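Putative beta-glucosidase (Bifidobacterium adolescentis, PDB 5WAB) is a family GH3 glycoside hydrolase with beta-glucosidase activity, probably also releasing terminal arabinopyranose from a ginsenoside. Local coordinates at residues K113-G118 and M500-D505; N159-R164 and G418-T423; A495-M500 and K536-P541. All blocks are in the same frame, centred on the assembly; numbering follows the deposited sequence.

Interaction 1: K113-G118 and M500-D505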
ATOM      1  N   LYS A 113      -4.298  -5.571  -2.218  1.00 20.77           N
ATOM      2  CA  LYS A 113      -3.625  -6.844  -2.470  1.00 19.64           C
ATOM      3  C   LYS A 113      -4.643  -7.953  -2.230  1.00 19.54           C
ATOM      4  O   LYS A 113      -4.707  -8.571  -1.166  1.00 20.58           O
ATOM      5  CB  LYS A 113      -2.397  -6.985  -1.585  1.00 19.54           C
ATOM      6  CG  LYS A 113      -1.447  -5.829  -1.757  1.00 19.59           C
ATOM      7  CD  LYS A 113      -0.168  -5.972  -0.966  1.00 18.97           C
ATOM      8  CE  LYS A 113       0.604  -4.664  -1.054  1.00 20.76           C
ATOM      9  NZ  LYS A 113       1.936  -4.666  -0.393  1.00 22.31           N
ATOM     10  N   ARG A 114      -5.494  -8.164  -3.239  1.00 18.85           N
ATOM     11  CA  ARG A 114      -6.499  -9.217  -3.169  1.00 18.48           C
ATOM     12  C   ARG A 114      -5.845 -10.577  -2.993  1.00 20.03           C
ATOM     13  O   ARG A 114      -6.270 -11.382  -2.158  1.00 20.28           O
ATOM     14  CB  ARG A 114      -7.364  -9.192  -4.425  1.00 16.42           C
ATOM     15  CG  ARG A 114      -8.208 -10.435  -4.649  1.00 16.49           C
ATOM     16  CD  ARG A 114      -9.053 -10.252  -5.901  1.00 16.68           C
ATOM     17  NE  ARG A 114     -10.009 -11.332  -6.114  1.00 16.79           N
ATOM     18  CZ  ARG A 114      -9.905 -12.230  -7.088  1.00 17.03           C
ATOM     19  NH1 ARG A 114      -8.894 -12.163  -7.940  1.00 17.20           N
ATOM     20  NH2 ARG A 114     -10.813 -13.188  -7.215  1.00 17.14           N
ATOM     21  N   ASN A 115      -4.798 -10.839  -3.773  1.00 20.26           N
ATOM     22  CA  ASN A 115      -4.058 -12.084  -3.724  1.00 20.72           C
ATOM     23  C   ASN A 115      -2.569 -11.758  -3.676  1.00 21.68           C
ATOM     24  O   ASN A 115      -2.086 -10.948  -4.488  1.00 21.64           O
ATOM     25  CB  ASN A 115      -4.388 -12.950  -4.936  1.00 19.79           C
ATOM     26  CG  ASN A 115      -3.727 -14.303  -4.877  1.00 20.05           C
ATOM     27  OD1 ASN A 115      -2.504 -14.412  -4.925  1.00 20.18           O
ATOM     28  ND2 ASN A 115      -4.535 -15.348  -4.771  1.00 17.04           N
ATOM     29  N   PRO A 116      -1.810 -12.362  -2.756  1.00 20.71           N
ATOM     30  CA  PRO A 116      -0.392 -11.998  -2.609  1.00 20.22           C
ATOM     31  C   PRO A 116       0.456 -12.333  -3.820  1.00 20.65           C
ATOM     32  O   PRO A 116       1.606 -11.886  -3.881  1.00 21.49           O
ATOM     33  CB  PRO A 116       0.050 -12.805  -1.380  1.00 21.64           C
ATOM     34  CG  PRO A 116      -0.884 -13.955  -1.334  1.00 21.97           C
ATOM     35  CD  PRO A 116      -2.202 -13.448  -1.841  1.00 21.40           C
ATOM     36  N   LEU A 117      -0.061 -13.111  -4.772  1.00 22.55           N
ATOM     37  CA  LEU A 117       0.663 -13.412  -6.001  1.00 21.17           C
ATOM     38  C   LEU A 117       0.655 -12.256  -6.990  1.00 20.54           C
ATOM     39  O   LEU A 117       1.327 -12.346  -8.023  1.00 21.27           O
ATOM     40  CB  LEU A 117       0.075 -14.650  -6.678  1.00 20.01           C
ATOM     41  CG  LEU A 117       0.198 -15.990  -5.955  1.00 20.52           C
ATOM     42  CD1 LEU A 117      -0.476 -17.062  -6.790  1.00 20.81           C
ATOM     43  CD2 LEU A 117       1.656 -16.350  -5.678  1.00 18.46           C
ATOM     44  N   GLY A 118      -0.101 -11.197  -6.716  1.00 18.91           N
ATOM     45  CA  GLY A 118      -0.169 -10.055  -7.610  1.00 21.29           C
ATOM     46  C   GLY A 118       1.185  -9.443  -7.906  1.00 23.15           C
ATOM     47  O   GLY A 118       1.940  -9.117  -6.988  1.00 23.35           O
ATOM     48  N   MET A 500      -0.759 -20.165   5.493  1.00 26.04           N
ATOM     49  CA  MET A 500      -0.082 -21.458   5.494  1.00 27.37           C
ATOM     50  C   MET A 500       0.103 -21.991   4.078  1.00 28.97           C
ATOM     51  O   MET A 500       1.017 -22.783   3.830  1.00 32.02           O
ATOM     52  CB  MET A 500      -0.850 -22.463   6.349  1.00 27.73           C
ATOM     53  CG  MET A 500      -0.798 -22.191   7.854  1.00 28.35           C
ATOM     54  SD  MET A 500       0.884 -22.111   8.506  1.00 29.08           S
ATOM     55  CE  MET A 500       1.426 -23.804   8.309  1.00 28.00           C
ATOM     56  N   ASN A 501      -0.751 -21.573   3.146  1.00 28.23           N
ATOM     57  CA  ASN A 501      -0.775 -22.087   1.784  1.00 27.54           C
ATOM     58  C   ASN A 501      -1.631 -21.150   0.944  1.00 25.45           C
ATOM     59  O   ASN A 501      -2.667 -20.672   1.414  1.00 24.92           O
ATOM     60  CB  ASN A 501      -1.332 -23.519   1.741  1.00 28.34           C
ATOM     61  CG  ASN A 501      -1.112 -24.198   0.400  1.00 30.00           C
ATOM     62  OD1 ASN A 501      -1.441 -23.650  -0.652  1.00 29.24           O
ATOM     63  ND2 ASN A 501      -0.535 -25.394   0.434  1.00 31.38           N
ATOM     64  N   ILE A 502      -1.194 -20.881  -0.291  1.00 25.45           N
ATOM     65  CA  ILE A 502      -1.956 -19.986  -1.167  1.00 24.70           C
ATOM     66  C   ILE A 502      -3.347 -20.543  -1.440  1.00 27.30           C
ATOM     67  O   ILE A 502      -4.284 -19.786  -1.719  1.00 29.70           O
ATOM     68  CB  ILE A 502      -1.193 -19.728  -2.481  1.00 23.61           C
ATOM     69  CG1 ILE A 502      -1.884 -18.638  -3.311  1.00 22.21           C
ATOM     70  CG2 ILE A 502      -1.071 -21.011  -3.297  1.00 23.78           C
ATOM     71  CD1 ILE A 502      -2.026 -17.306  -2.603  1.00 21.44           C
ATOM     72  N   ASN A 503      -3.514 -21.863  -1.353  1.00 28.74           N
ATOM     73  CA  ASN A 503      -4.825 -22.460  -1.580  1.00 29.81           C
ATOM     74  C   ASN A 503      -5.791 -22.220  -0.429  1.00 27.90           C
ATOM     75  O   ASN A 503      -6.941 -22.660  -0.512  1.00 28.40           O
ATOM     76  CB  ASN A 503      -4.683 -23.958  -1.840  1.00 32.36           C
ATOM     77  CG  ASN A 503      -4.055 -24.251  -3.181  1.00 34.95           C
ATOM     78  OD1 ASN A 503      -3.963 -23.371  -4.035  1.00 36.49           O
ATOM     79  ND2 ASN A 503      -3.622 -25.486  -3.378  1.00 36.22           N
ATOM     80  N   ASP A 504      -5.355 -21.561   0.642  1.00 26.60           N
ATOM     81  CA  ASP A 504      -6.281 -21.128   1.678  1.00 27.19           C
ATOM     82  C   ASP A 504      -6.958 -19.811   1.329  1.00 26.56           C
ATOM     83  O   ASP A 504      -8.030 -19.519   1.867  1.00 26.53           O
ATOM     84  CB  ASP A 504      -5.555 -21.001   3.019  1.00 27.17           C
ATOM     85  CG  ASP A 504      -4.952 -22.316   3.484  1.00 28.01           C
ATOM     86  OD1 ASP A 504      -5.468 -23.387   3.096  1.00 27.21           O
ATOM     87  OD2 ASP A 504      -3.954 -22.275   4.234  1.00 29.26           O
ATOM     88  N   ASP A 505      -6.350 -19.021   0.446  1.00 26.29           N
ATOM     89  CA  ASP A 505      -6.893 -17.717   0.077  1.00 24.65           C
ATOM     90  C   ASP A 505      -8.220 -17.885  -0.652  1.00 22.69           C
ATOM     91  O   ASP A 505      -8.290 -18.629  -1.639  1.00 22.33           O
ATOM     92  CB  ASP A 505      -5.906 -16.960  -0.813  1.00 25.81           C
ATOM     93  CG  ASP A 505      -6.228 -15.478  -0.925  1.00 25.52           C
ATOM     94  OD1 ASP A 505      -7.375 -15.132  -1.279  1.00 24.12           O
ATOM     95  OD2 ASP A 505      -5.315 -14.658  -0.674  1.00 25.93           O
TER
HETATM   96  O   HOH W   1      -8.451 -12.826  -0.219  1.00 11.57           O
HETATM   97  O   HOH W   2      -5.032 -11.723   0.377  1.00 24.64           O
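Ile502 sends CG1 away from its backbone N (chi1 -172°) and then kinks at chi2 (58°), which sets its CD1 methyl against Asn115 and Pro116. Asn115, whose CG is also turned away from its own N (chi1 -175°), meets that methyl at about a right angle, with OD1 3.7 Å from Ile502 CD1. Pro116 CG lies 3.8 Å from the same CD1, and Leu117 CD1 closes on Ile502 CG1 at 4.1 Å. Asp505 and Pro116 come from opposite directions, Asp505 OD2 lying 3.5 Å from Pro116 CD. The two parts belong to different domains: 113-118 is in the loop after strand 102-106 of the TIM-barrel-type GH3 N-terminal domain, and 500-505, with a 3-10 turn at 502-504, is in the GH3 C-terminal domain. On the barrel side a type I turn from Asn115 to Gly118 carries an Asx turn, Leu117 N donating to Asn115 OD1 at 2.8 Å in the carbonyl plane. Ser507 takes the ND2 end of Asn115 and also bonds Asp505 OD1. With no direct hydrogen bond across, two waters bridge: one donates to Arg114 O and Asp505 OD1, the other to Arg114 O (2.8 Å) and Asp505 OD2. The guanidinium of Arg114 turns to Glu522.

Interaction 2: N159-R164 and G418-T423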
ATOM      1  N   ASN A 159      -5.751  -5.405  -9.464  1.00 16.85           N
ATOM      2  CA  ASN A 159      -5.228  -6.299  -8.434  1.00 17.02           C
ATOM      3  C   ASN A 159      -4.430  -7.471  -9.000  1.00 19.18           C
ATOM      4  O   ASN A 159      -4.069  -8.381  -8.247  1.00 19.62           O
ATOM      5  CB  ASN A 159      -6.379  -6.811  -7.572  1.00 16.79           C
ATOM      6  CG  ASN A 159      -7.361  -5.710  -7.207  1.00 17.84           C
ATOM      7  OD1 ASN A 159      -8.484  -5.664  -7.721  1.00 17.33           O
ATOM      8  ND2 ASN A 159      -6.942  -4.816  -6.313  1.00 16.71           N
ATOM      9  N   GLN A 160      -4.173  -7.490 -10.308  1.00 21.40           N
ATOM     10  CA  GLN A 160      -3.377  -8.542 -10.923  1.00 21.18           C
ATOM     11  C   GLN A 160      -2.738  -8.008 -12.196  1.00 22.31           C
ATOM     12  O   GLN A 160      -3.209  -7.037 -12.792  1.00 22.66           O
ATOM     13  CB  GLN A 160      -4.218  -9.784 -11.220  1.00 19.20           C
ATOM     14  CG  GLN A 160      -5.186  -9.619 -12.359  1.00 18.25           C
ATOM     15  CD  GLN A 160      -6.126 -10.785 -12.447  1.00 18.22           C
ATOM     16  OE1 GLN A 160      -6.644 -11.243 -11.433  1.00 17.97           O
ATOM     17  NE2 GLN A 160      -6.342 -11.293 -13.654  1.00 18.53           N
ATOM     18  N   GLU A 161      -1.635  -8.641 -12.592  1.00 22.74           N
ATOM     19  CA  GLU A 161      -0.955  -8.305 -13.838  1.00 25.43           C
ATOM     20  C   GLU A 161      -1.426  -9.157 -15.004  1.00 25.91           C
ATOM     21  O   GLU A 161      -1.348  -8.718 -16.157  1.00 26.37           O
ATOM     22  CB  GLU A 161       0.559  -8.483 -13.680  1.00 29.85           C
ATOM     23  CG  GLU A 161       1.236  -7.458 -12.792  1.00 31.73           C
ATOM     24  CD  GLU A 161       1.097  -6.053 -13.333  1.00 33.02           C
ATOM     25  OE1 GLU A 161       1.899  -5.677 -14.216  1.00 33.25           O
ATOM     26  OE2 GLU A 161       0.184  -5.329 -12.878  1.00 34.62           O
ATOM     27  N   THR A 162      -1.904 -10.366 -14.720  1.00 25.86           N
ATOM     28  CA  THR A 162      -2.304 -11.301 -15.761  1.00 26.56           C
ATOM     29  C   THR A 162      -3.462 -10.742 -16.576  1.00 26.47           C
ATOM     30  O   THR A 162      -4.563 -10.548 -16.050  1.00 26.45           O
ATOM     31  CB  THR A 162      -2.678 -12.638 -15.121  1.00 23.91           C
ATOM     32  OG1 THR A 162      -1.538 -13.161 -14.430  1.00 23.60           O
ATOM     33  CG2 THR A 162      -3.128 -13.632 -16.169  1.00 23.20           C
ATOM     34  N   ASP A 163      -3.210 -10.509 -17.866  1.00 27.57           N
ATOM     35  CA  ASP A 163      -4.206  -9.994 -18.807  1.00 28.02           C
ATOM     36  C   ASP A 163      -4.756  -8.639 -18.365  1.00 28.30           C
ATOM     37  O   ASP A 163      -5.924  -8.327 -18.603  1.00 28.90           O
ATOM     38  CB  ASP A 163      -5.350 -10.998 -18.992  1.00 28.43           C
ATOM     39  CG  ASP A 163      -6.113 -10.790 -20.285  1.00 28.52           C
ATOM     40  OD1 ASP A 163      -5.561 -10.147 -21.207  1.00 28.72           O
ATOM     41  OD2 ASP A 163      -7.271 -11.256 -20.369  1.00 27.21           O
ATOM     42  N   ARG A 164      -3.913  -7.815 -17.734  1.00 29.16           N
ATOM     43  CA  ARG A 164      -4.381  -6.560 -17.147  1.00 29.08           C
ATOM     44  C   ARG A 164      -4.937  -5.582 -18.175  1.00 27.87           C
ATOM     45  O   ARG A 164      -5.757  -4.728 -17.815  1.00 26.39           O
ATOM     46  CB  ARG A 164      -3.249  -5.888 -16.369  1.00 30.02           C
ATOM     47  CG  ARG A 164      -2.218  -5.204 -17.246  1.00 31.74           C
ATOM     48  CD  ARG A 164      -1.006  -4.796 -16.438  1.00 34.09           C
ATOM     49  NE  ARG A 164       0.075  -4.300 -17.283  1.00 37.65           N
ATOM     50  CZ  ARG A 164       1.014  -3.454 -16.873  1.00 39.29           C
ATOM     51  NH1 ARG A 164       1.008  -3.003 -15.624  1.00 39.41           N
ATOM     52  NH2 ARG A 164       1.959  -3.055 -17.714  1.00 39.82           N
ATOM     53  N   GLY A 418       5.570  -7.245 -14.854  1.00 42.82           N
ATOM     54  CA  GLY A 418       4.457  -7.570 -15.721  1.00 41.78           C
ATOM     55  C   GLY A 418       3.878  -8.955 -15.540  1.00 39.22           C
ATOM     56  O   GLY A 418       3.039  -9.364 -16.350  1.00 40.66           O
ATOM     57  N   PHE A 419       4.294  -9.690 -14.512  1.00 35.59           N
ATOM     58  CA  PHE A 419       3.826 -11.047 -14.282  1.00 32.85           C
ATOM     59  C   PHE A 419       3.383 -11.210 -12.837  1.00 28.83           C
ATOM     60  O   PHE A 419       3.932 -10.588 -11.927  1.00 27.95           O
ATOM     61  CB  PHE A 419       4.926 -12.062 -14.610  1.00 33.21           C
ATOM     62  CG  PHE A 419       5.182 -12.213 -16.079  1.00 35.22           C
ATOM     63  CD1 PHE A 419       4.222 -12.776 -16.908  1.00 36.20           C
ATOM     64  CD2 PHE A 419       6.361 -11.753 -16.642  1.00 36.54           C
ATOM     65  CE1 PHE A 419       4.449 -12.907 -18.267  1.00 38.19           C
ATOM     66  CE2 PHE A 419       6.594 -11.877 -18.000  1.00 39.15           C
ATOM     67  CZ  PHE A 419       5.635 -12.454 -18.815  1.00 39.76           C
ATOM     68  N   ASP A 420       2.383 -12.057 -12.635  1.00 27.58           N
ATOM     69  CA  ASP A 420       2.015 -12.507 -11.304  1.00 25.43           C
ATOM     70  C   ASP A 420       2.835 -13.737 -10.940  1.00 25.93           C
ATOM     71  O   ASP A 420       3.145 -14.571 -11.794  1.00 27.28           O
ATOM     72  CB  ASP A 420       0.521 -12.834 -11.234  1.00 24.21           C
ATOM     73  CG  ASP A 420      -0.359 -11.641 -11.570  1.00 23.19           C
ATOM     74  OD1 ASP A 420      -0.044 -10.515 -11.126  1.00 21.97           O
ATOM     75  OD2 ASP A 420      -1.373 -11.836 -12.270  1.00 22.48           O
ATOM     76  N   ARG A 421       3.177 -13.856  -9.659  1.00 24.62           N
ATOM     77  CA  ARG A 421       3.855 -15.058  -9.194  1.00 25.63           C
ATOM     78  C   ARG A 421       2.936 -16.268  -9.324  1.00 27.17           C
ATOM     79  O   ARG A 421       1.708 -16.155  -9.381  1.00 26.02           O
ATOM     80  CB  ARG A 421       4.310 -14.884  -7.743  1.00 24.25           C
ATOM     81  CG  ARG A 421       5.573 -14.060  -7.595  1.00 24.25           C
ATOM     82  CD  ARG A 421       5.639 -13.390  -6.240  1.00 22.92           C
ATOM     83  NE  ARG A 421       5.884 -14.301  -5.133  1.00 24.74           N
ATOM     84  CZ  ARG A 421       5.332 -14.164  -3.930  1.00 23.88           C
ATOM     85  NH1 ARG A 421       4.482 -13.171  -3.696  1.00 22.30           N
ATOM     86  NH2 ARG A 421       5.620 -15.029  -2.967  1.00 23.42           N
ATOM     87  N   GLU A 422       3.550 -17.443  -9.400  1.00 30.07           N
ATOM     88  CA  GLU A 422       2.814 -18.695  -9.396  1.00 32.05           C
ATOM     89  C   GLU A 422       3.058 -19.525  -8.148  1.00 29.47           C
ATOM     90  O   GLU A 422       2.418 -20.571  -7.985  1.00 28.39           O
ATOM     91  CB  GLU A 422       3.153 -19.512 -10.653  1.00 36.22           C
ATOM     92  CG  GLU A 422       2.565 -18.899 -11.916  1.00 39.28           C
ATOM     93  CD  GLU A 422       2.884 -19.689 -13.163  1.00 44.05           C
ATOM     94  OE1 GLU A 422       3.774 -20.562 -13.104  1.00 46.42           O
ATOM     95  OE2 GLU A 422       2.235 -19.443 -14.200  1.00 46.04           O
ATOM     96  N   THR A 423       3.971 -19.097  -7.281  1.00 28.72           N
ATOM     97  CA  THR A 423       4.222 -19.764  -6.014  1.00 29.02           C
ATOM     98  C   THR A 423       4.577 -18.714  -4.977  1.00 27.50           C
ATOM     99  O   THR A 423       5.089 -17.641  -5.310  1.00 27.42           O
ATOM    100  CB  THR A 423       5.355 -20.793  -6.124  1.00 31.77           C
ATOM    101  OG1 THR A 423       5.566 -21.416  -4.848  1.00 32.07           O
ATOM    102  CG2 THR A 423       6.642 -20.117  -6.578  1.00 31.63           C
TER
HETATM  103  O   HOH W   3       0.903 -12.950 -14.985  1.00 22.60           O
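Asp420 meets Glu161 and Thr162 with both carboxylate oxygens. OD1 of Asp420 takes the backbone N-H of Glu161 on its syn lone pair, at 2.9 Å and nearly straight (162°). OD2 of Asp420 is gripped twice, by Thr162 N at 2.9 Å and by Thr162 OG1 at a short 2.5 Å; both donors come from the same face, well above the carboxylate plane. Three bonds from two consecutive residues thus fix the rotation of the group. Gly119 N gives OD1 one more donor. A water bridges Asp420 and Thr162, accepting from Asp420 N at 2.9 Å and donating to Thr162 OG1.

Glu161 packs beside this grip. Its CB sits 3.3 Å from Asp420 OD1, and a bend at chi2 (-62°) places the carboxylate beside Gly418, OE1 of Glu161 lying 3.5 Å from Gly418 CA. The Glu161 and Asp420 carboxylates are turned 79° against each other and their charged oxygens do not touch. Arg164 NH1 approaches Glu161 OE1 at 3.2 Å, by charge alone, since the oxygen is well out of the guanidinium plane.

Further out, the backbone donors stand at the start of a type II turn from Glu161 to Arg164. Gln160 NE2 donates in its amide plane to Thr162 O and also bonds Pro512 O, which probably helps to hold the loop. The loop 159-164 follows strand 149-155 of the barrel-type domain, and 418-423 is a loop of the GH3 C-terminal domain, so the contact joins the two, turn amides and a threonine hydroxyl of the first donating to an aspartate of the second. In GH3 enzymes the active site forms between these two domains.

Interaction 3: A495-M500 and K536-P541; sequences AQTIPM and KAVDYP
Ile498 and Tyr540 lie side by side and point the same way, with Ile498 CD1 4.0 Å from Tyr540 CD2 and the methyl approaching the ring obliquely. Leu319 of strand 317-321 packs on both. Thr497 and Val538 instead cross at about a right angle, their methyls CG2 of Thr497 and CG1 of Val538 3.8 Å apart; Tyr531 of helix 528-531 touches both. In the backbone, Ile498 and Tyr540 form an antiparallel hydrogen-bonded pair: Ile498 N donates to Tyr540 O at 3.0 Å and Tyr540 N to Ile498 O at 3.1 Å. Asp539 N also reaches Ile498 O, but weakly, being strongly bent. With Asp539 and Tyr540 both facing Ile498, this is a classic beta bulge, placed where 536-541 turns a corner. Asp539 packs its CB 3.8 Å from Ile498 CG2. Met500 bends at chi2 (-57°), which brings its SD to 3.7 Å from Asp539 CA. A water links the two segments, donating to Pro499 O and, at 2.9 Å, to Asp539 OD2, whose carboxylate is carried there with CG anti to the backbone N (chi1 -157°).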
ATOM      1  N   ALA A 495       1.366  -5.722   7.115  1.00 23.06           N
ATOM      2  CA  ALA A 495       0.301  -5.130   6.319  1.00 23.60           C
ATOM      3  C   ALA A 495      -0.330  -6.148   5.378  1.00 24.21           C
ATOM      4  O   ALA A 495      -1.207  -5.792   4.580  1.00 22.94           O
ATOM      5  CB  ALA A 495       0.838  -3.941   5.522  1.00 22.85           C
ATOM      6  N   GLN A 496       0.102  -7.405   5.475  1.00 24.60           N
ATOM      7  CA  GLN A 496      -0.303  -8.496   4.606  1.00 24.49           C
ATOM      8  C   GLN A 496      -0.347  -9.762   5.448  1.00 24.85           C
ATOM      9  O   GLN A 496       0.521  -9.974   6.301  1.00 25.85           O
ATOM     10  CB  GLN A 496       0.696  -8.646   3.451  1.00 26.00           C
ATOM     11  CG  GLN A 496       0.132  -9.070   2.106  1.00 27.78           C
ATOM     12  CD  GLN A 496       1.158  -8.922   0.982  1.00 29.27           C
ATOM     13  OE1 GLN A 496       2.249  -8.387   1.185  1.00 29.77           O
ATOM     14  NE2 GLN A 496       0.813  -9.408  -0.205  1.00 30.25           N
ATOM     15  N   THR A 497      -1.357 -10.595   5.216  1.00 22.26           N
ATOM     16  CA  THR A 497      -1.433 -11.890   5.879  1.00 21.87           C
ATOM     17  C   THR A 497      -0.425 -12.854   5.264  1.00 23.17           C
ATOM     18  O   THR A 497      -0.287 -12.926   4.040  1.00 22.65           O
ATOM     19  CB  THR A 497      -2.839 -12.475   5.758  1.00 21.28           C
ATOM     20  OG1 THR A 497      -3.770 -11.643   6.461  1.00 21.11           O
ATOM     21  CG2 THR A 497      -2.886 -13.898   6.323  1.00 20.19           C
ATOM     22  N   ILE A 498       0.276 -13.604   6.113  1.00 24.25           N
ATOM     23  CA  ILE A 498       1.123 -14.695   5.634  1.00 23.55           C
ATOM     24  C   ILE A 498       0.385 -16.013   5.837  1.00 23.09           C
ATOM     25  O   ILE A 498       0.313 -16.515   6.969  1.00 22.88           O
ATOM     26  CB  ILE A 498       2.478 -14.724   6.349  1.00 24.14           C
ATOM     27  CG1 ILE A 498       3.201 -13.392   6.189  1.00 24.89           C
ATOM     28  CG2 ILE A 498       3.327 -15.851   5.786  1.00 26.50           C
ATOM     29  CD1 ILE A 498       4.588 -13.387   6.810  1.00 26.01           C
ATOM     30  N   PRO A 499      -0.151 -16.622   4.786  1.00 23.27           N
ATOM     31  CA  PRO A 499      -0.972 -17.823   4.962  1.00 22.89           C
ATOM     32  C   PRO A 499      -0.115 -19.078   5.058  1.00 24.71           C
ATOM     33  O   PRO A 499       1.079 -19.078   4.760  1.00 24.66           O
ATOM     34  CB  PRO A 499      -1.832 -17.837   3.698  1.00 21.29           C
ATOM     35  CG  PRO A 499      -0.940 -17.217   2.663  1.00 20.73           C
ATOM     36  CD  PRO A 499      -0.115 -16.175   3.382  1.00 20.69           C
ATOM     37  N   MET A 500      -0.759 -20.165   5.493  1.00 26.04           N
ATOM     38  CA  MET A 500      -0.082 -21.458   5.494  1.00 27.37           C
ATOM     39  C   MET A 500       0.103 -21.991   4.078  1.00 28.97           C
ATOM     40  O   MET A 500       1.017 -22.783   3.830  1.00 32.02           O
ATOM     41  CB  MET A 500      -0.850 -22.463   6.349  1.00 27.73           C
ATOM     42  CG  MET A 500      -0.798 -22.191   7.854  1.00 28.35           C
ATOM     43  SD  MET A 500       0.884 -22.111   8.506  1.00 29.08           S
ATOM     44  CE  MET A 500       1.426 -23.804   8.309  1.00 28.00           C
ATOM     45  N   LYS A 536      -9.687 -19.949  10.313  1.00 32.29           N
ATOM     46  CA  LYS A 536      -8.656 -20.604   9.525  1.00 29.89           C
ATOM     47  C   LYS A 536      -7.284 -20.256  10.082  1.00 28.71           C
ATOM     48  O   LYS A 536      -7.031 -19.113  10.473  1.00 28.66           O
ATOM     49  CB  LYS A 536      -8.742 -20.176   8.059  1.00 29.58           C
ATOM     50  CG  LYS A 536     -10.090 -20.425   7.401  1.00 30.62           C
ATOM     51  CD  LYS A 536     -10.425 -21.904   7.325  1.00 32.50           C
ATOM     52  CE  LYS A 536     -11.765 -22.142   6.628  1.00 31.97           C
ATOM     53  NZ  LYS A 536     -12.144 -23.591   6.626  1.00 32.28           N
ATOM     54  N   ALA A 537      -6.400 -21.246  10.120  1.00 29.10           N
ATOM     55  CA  ALA A 537      -5.035 -20.990  10.545  1.00 28.50           C
ATOM     56  C   ALA A 537      -4.278 -20.206   9.480  1.00 28.94           C
ATOM     57  O   ALA A 537      -4.520 -20.344   8.278  1.00 32.57           O
ATOM     58  CB  ALA A 537      -4.306 -22.299  10.842  1.00 28.77           C
ATOM     59  N   VAL A 538      -3.372 -19.349   9.944  1.00 25.97           N
ATOM     60  CA  VAL A 538      -2.439 -18.636   9.089  1.00 23.89           C
ATOM     61  C   VAL A 538      -1.059 -18.770   9.711  1.00 24.58           C
ATOM     62  O   VAL A 538      -0.910 -19.126  10.882  1.00 25.34           O
ATOM     63  CB  VAL A 538      -2.809 -17.149   8.914  1.00 21.96           C
ATOM     64  CG1 VAL A 538      -4.126 -17.017   8.168  1.00 20.69           C
ATOM     65  CG2 VAL A 538      -2.889 -16.471  10.276  1.00 19.90           C
ATOM     66  N   ASP A 539      -0.037 -18.488   8.906  1.00 24.93           N
ATOM     67  CA  ASP A 539       1.322 -18.537   9.431  1.00 26.63           C
ATOM     68  C   ASP A 539       1.586 -17.342  10.340  1.00 25.92           C
ATOM     69  O   ASP A 539       1.973 -17.506  11.503  1.00 26.49           O
ATOM     70  CB  ASP A 539       2.330 -18.592   8.285  1.00 27.33           C
ATOM     71  CG  ASP A 539       3.652 -19.198   8.702  1.00 28.41           C
ATOM     72  OD1 ASP A 539       3.746 -19.712   9.837  1.00 29.99           O
ATOM     73  OD2 ASP A 539       4.601 -19.157   7.893  1.00 28.15           O
ATOM     74  N   TYR A 540       1.365 -16.127   9.833  1.00 25.20           N
ATOM     75  CA  TYR A 540       1.493 -14.928  10.643  1.00 25.57           C
ATOM     76  C   TYR A 540       0.338 -13.990  10.298  1.00 24.18           C
ATOM     77  O   TYR A 540       0.103 -13.705   9.107  1.00 22.62           O
ATOM     78  CB  TYR A 540       2.848 -14.253  10.418  1.00 26.37           C
ATOM     79  CG  TYR A 540       4.013 -15.158  10.773  1.00 28.49           C
ATOM     80  CD1 TYR A 540       4.515 -15.207  12.068  1.00 29.95           C
ATOM     81  CD2 TYR A 540       4.591 -15.986   9.814  1.00 29.35           C
ATOM     82  CE1 TYR A 540       5.572 -16.050  12.397  1.00 30.47           C
ATOM     83  CE2 TYR A 540       5.646 -16.827  10.132  1.00 29.95           C
ATOM     84  CZ  TYR A 540       6.132 -16.856  11.425  1.00 31.03           C
ATOM     85  OH  TYR A 540       7.181 -17.691  11.743  1.00 33.05           O
ATOM     86  N   PRO A 541      -0.407 -13.515  11.294  1.00 23.49           N
ATOM     87  CA  PRO A 541      -1.632 -12.764  11.014  1.00 21.52           C
ATOM     88  C   PRO A 541      -1.363 -11.307  10.666  1.00 22.37           C
ATOM     89  O   PRO A 541      -0.303 -10.743  10.945  1.00 23.54           O
ATOM     90  CB  PRO A 541      -2.411 -12.866  12.329  1.00 21.96           C
ATOM     91  CG  PRO A 541      -1.339 -12.940  13.368  1.00 22.25           C
ATOM     92  CD  PRO A 541      -0.197 -13.713  12.741  1.00 22.33           C
TER
HETATM   93  O   HOH W   4       3.988 -19.879   5.196  1.00 25.68           O

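Interaction 1 sits between the other two, its centre about 12 Å from that of interaction 2 and about 9 Å from that of interaction 3. The turn of 113-118 also touches interaction 2: Leu117 O lies 2.9 Å from Arg421 N, a probable hydrogen bond, and Gly118 CA packs 3.5 Å from Asp420 OD1. On the other flank, Gln496 NE2 of interaction 3 lies 3.7 Å from Pro116 CB, and Met500 belongs to both interactions 1 and 3. Interactions 2 and 3 do not touch, with nearest atoms about 6 Å apart. Interactions 1 and 2 both join the GH3 N-terminal and GH3 C-terminal domains, whose interface carries the active site in GH3 enzymes; interaction 3 stays within the GH3 C-terminal domain.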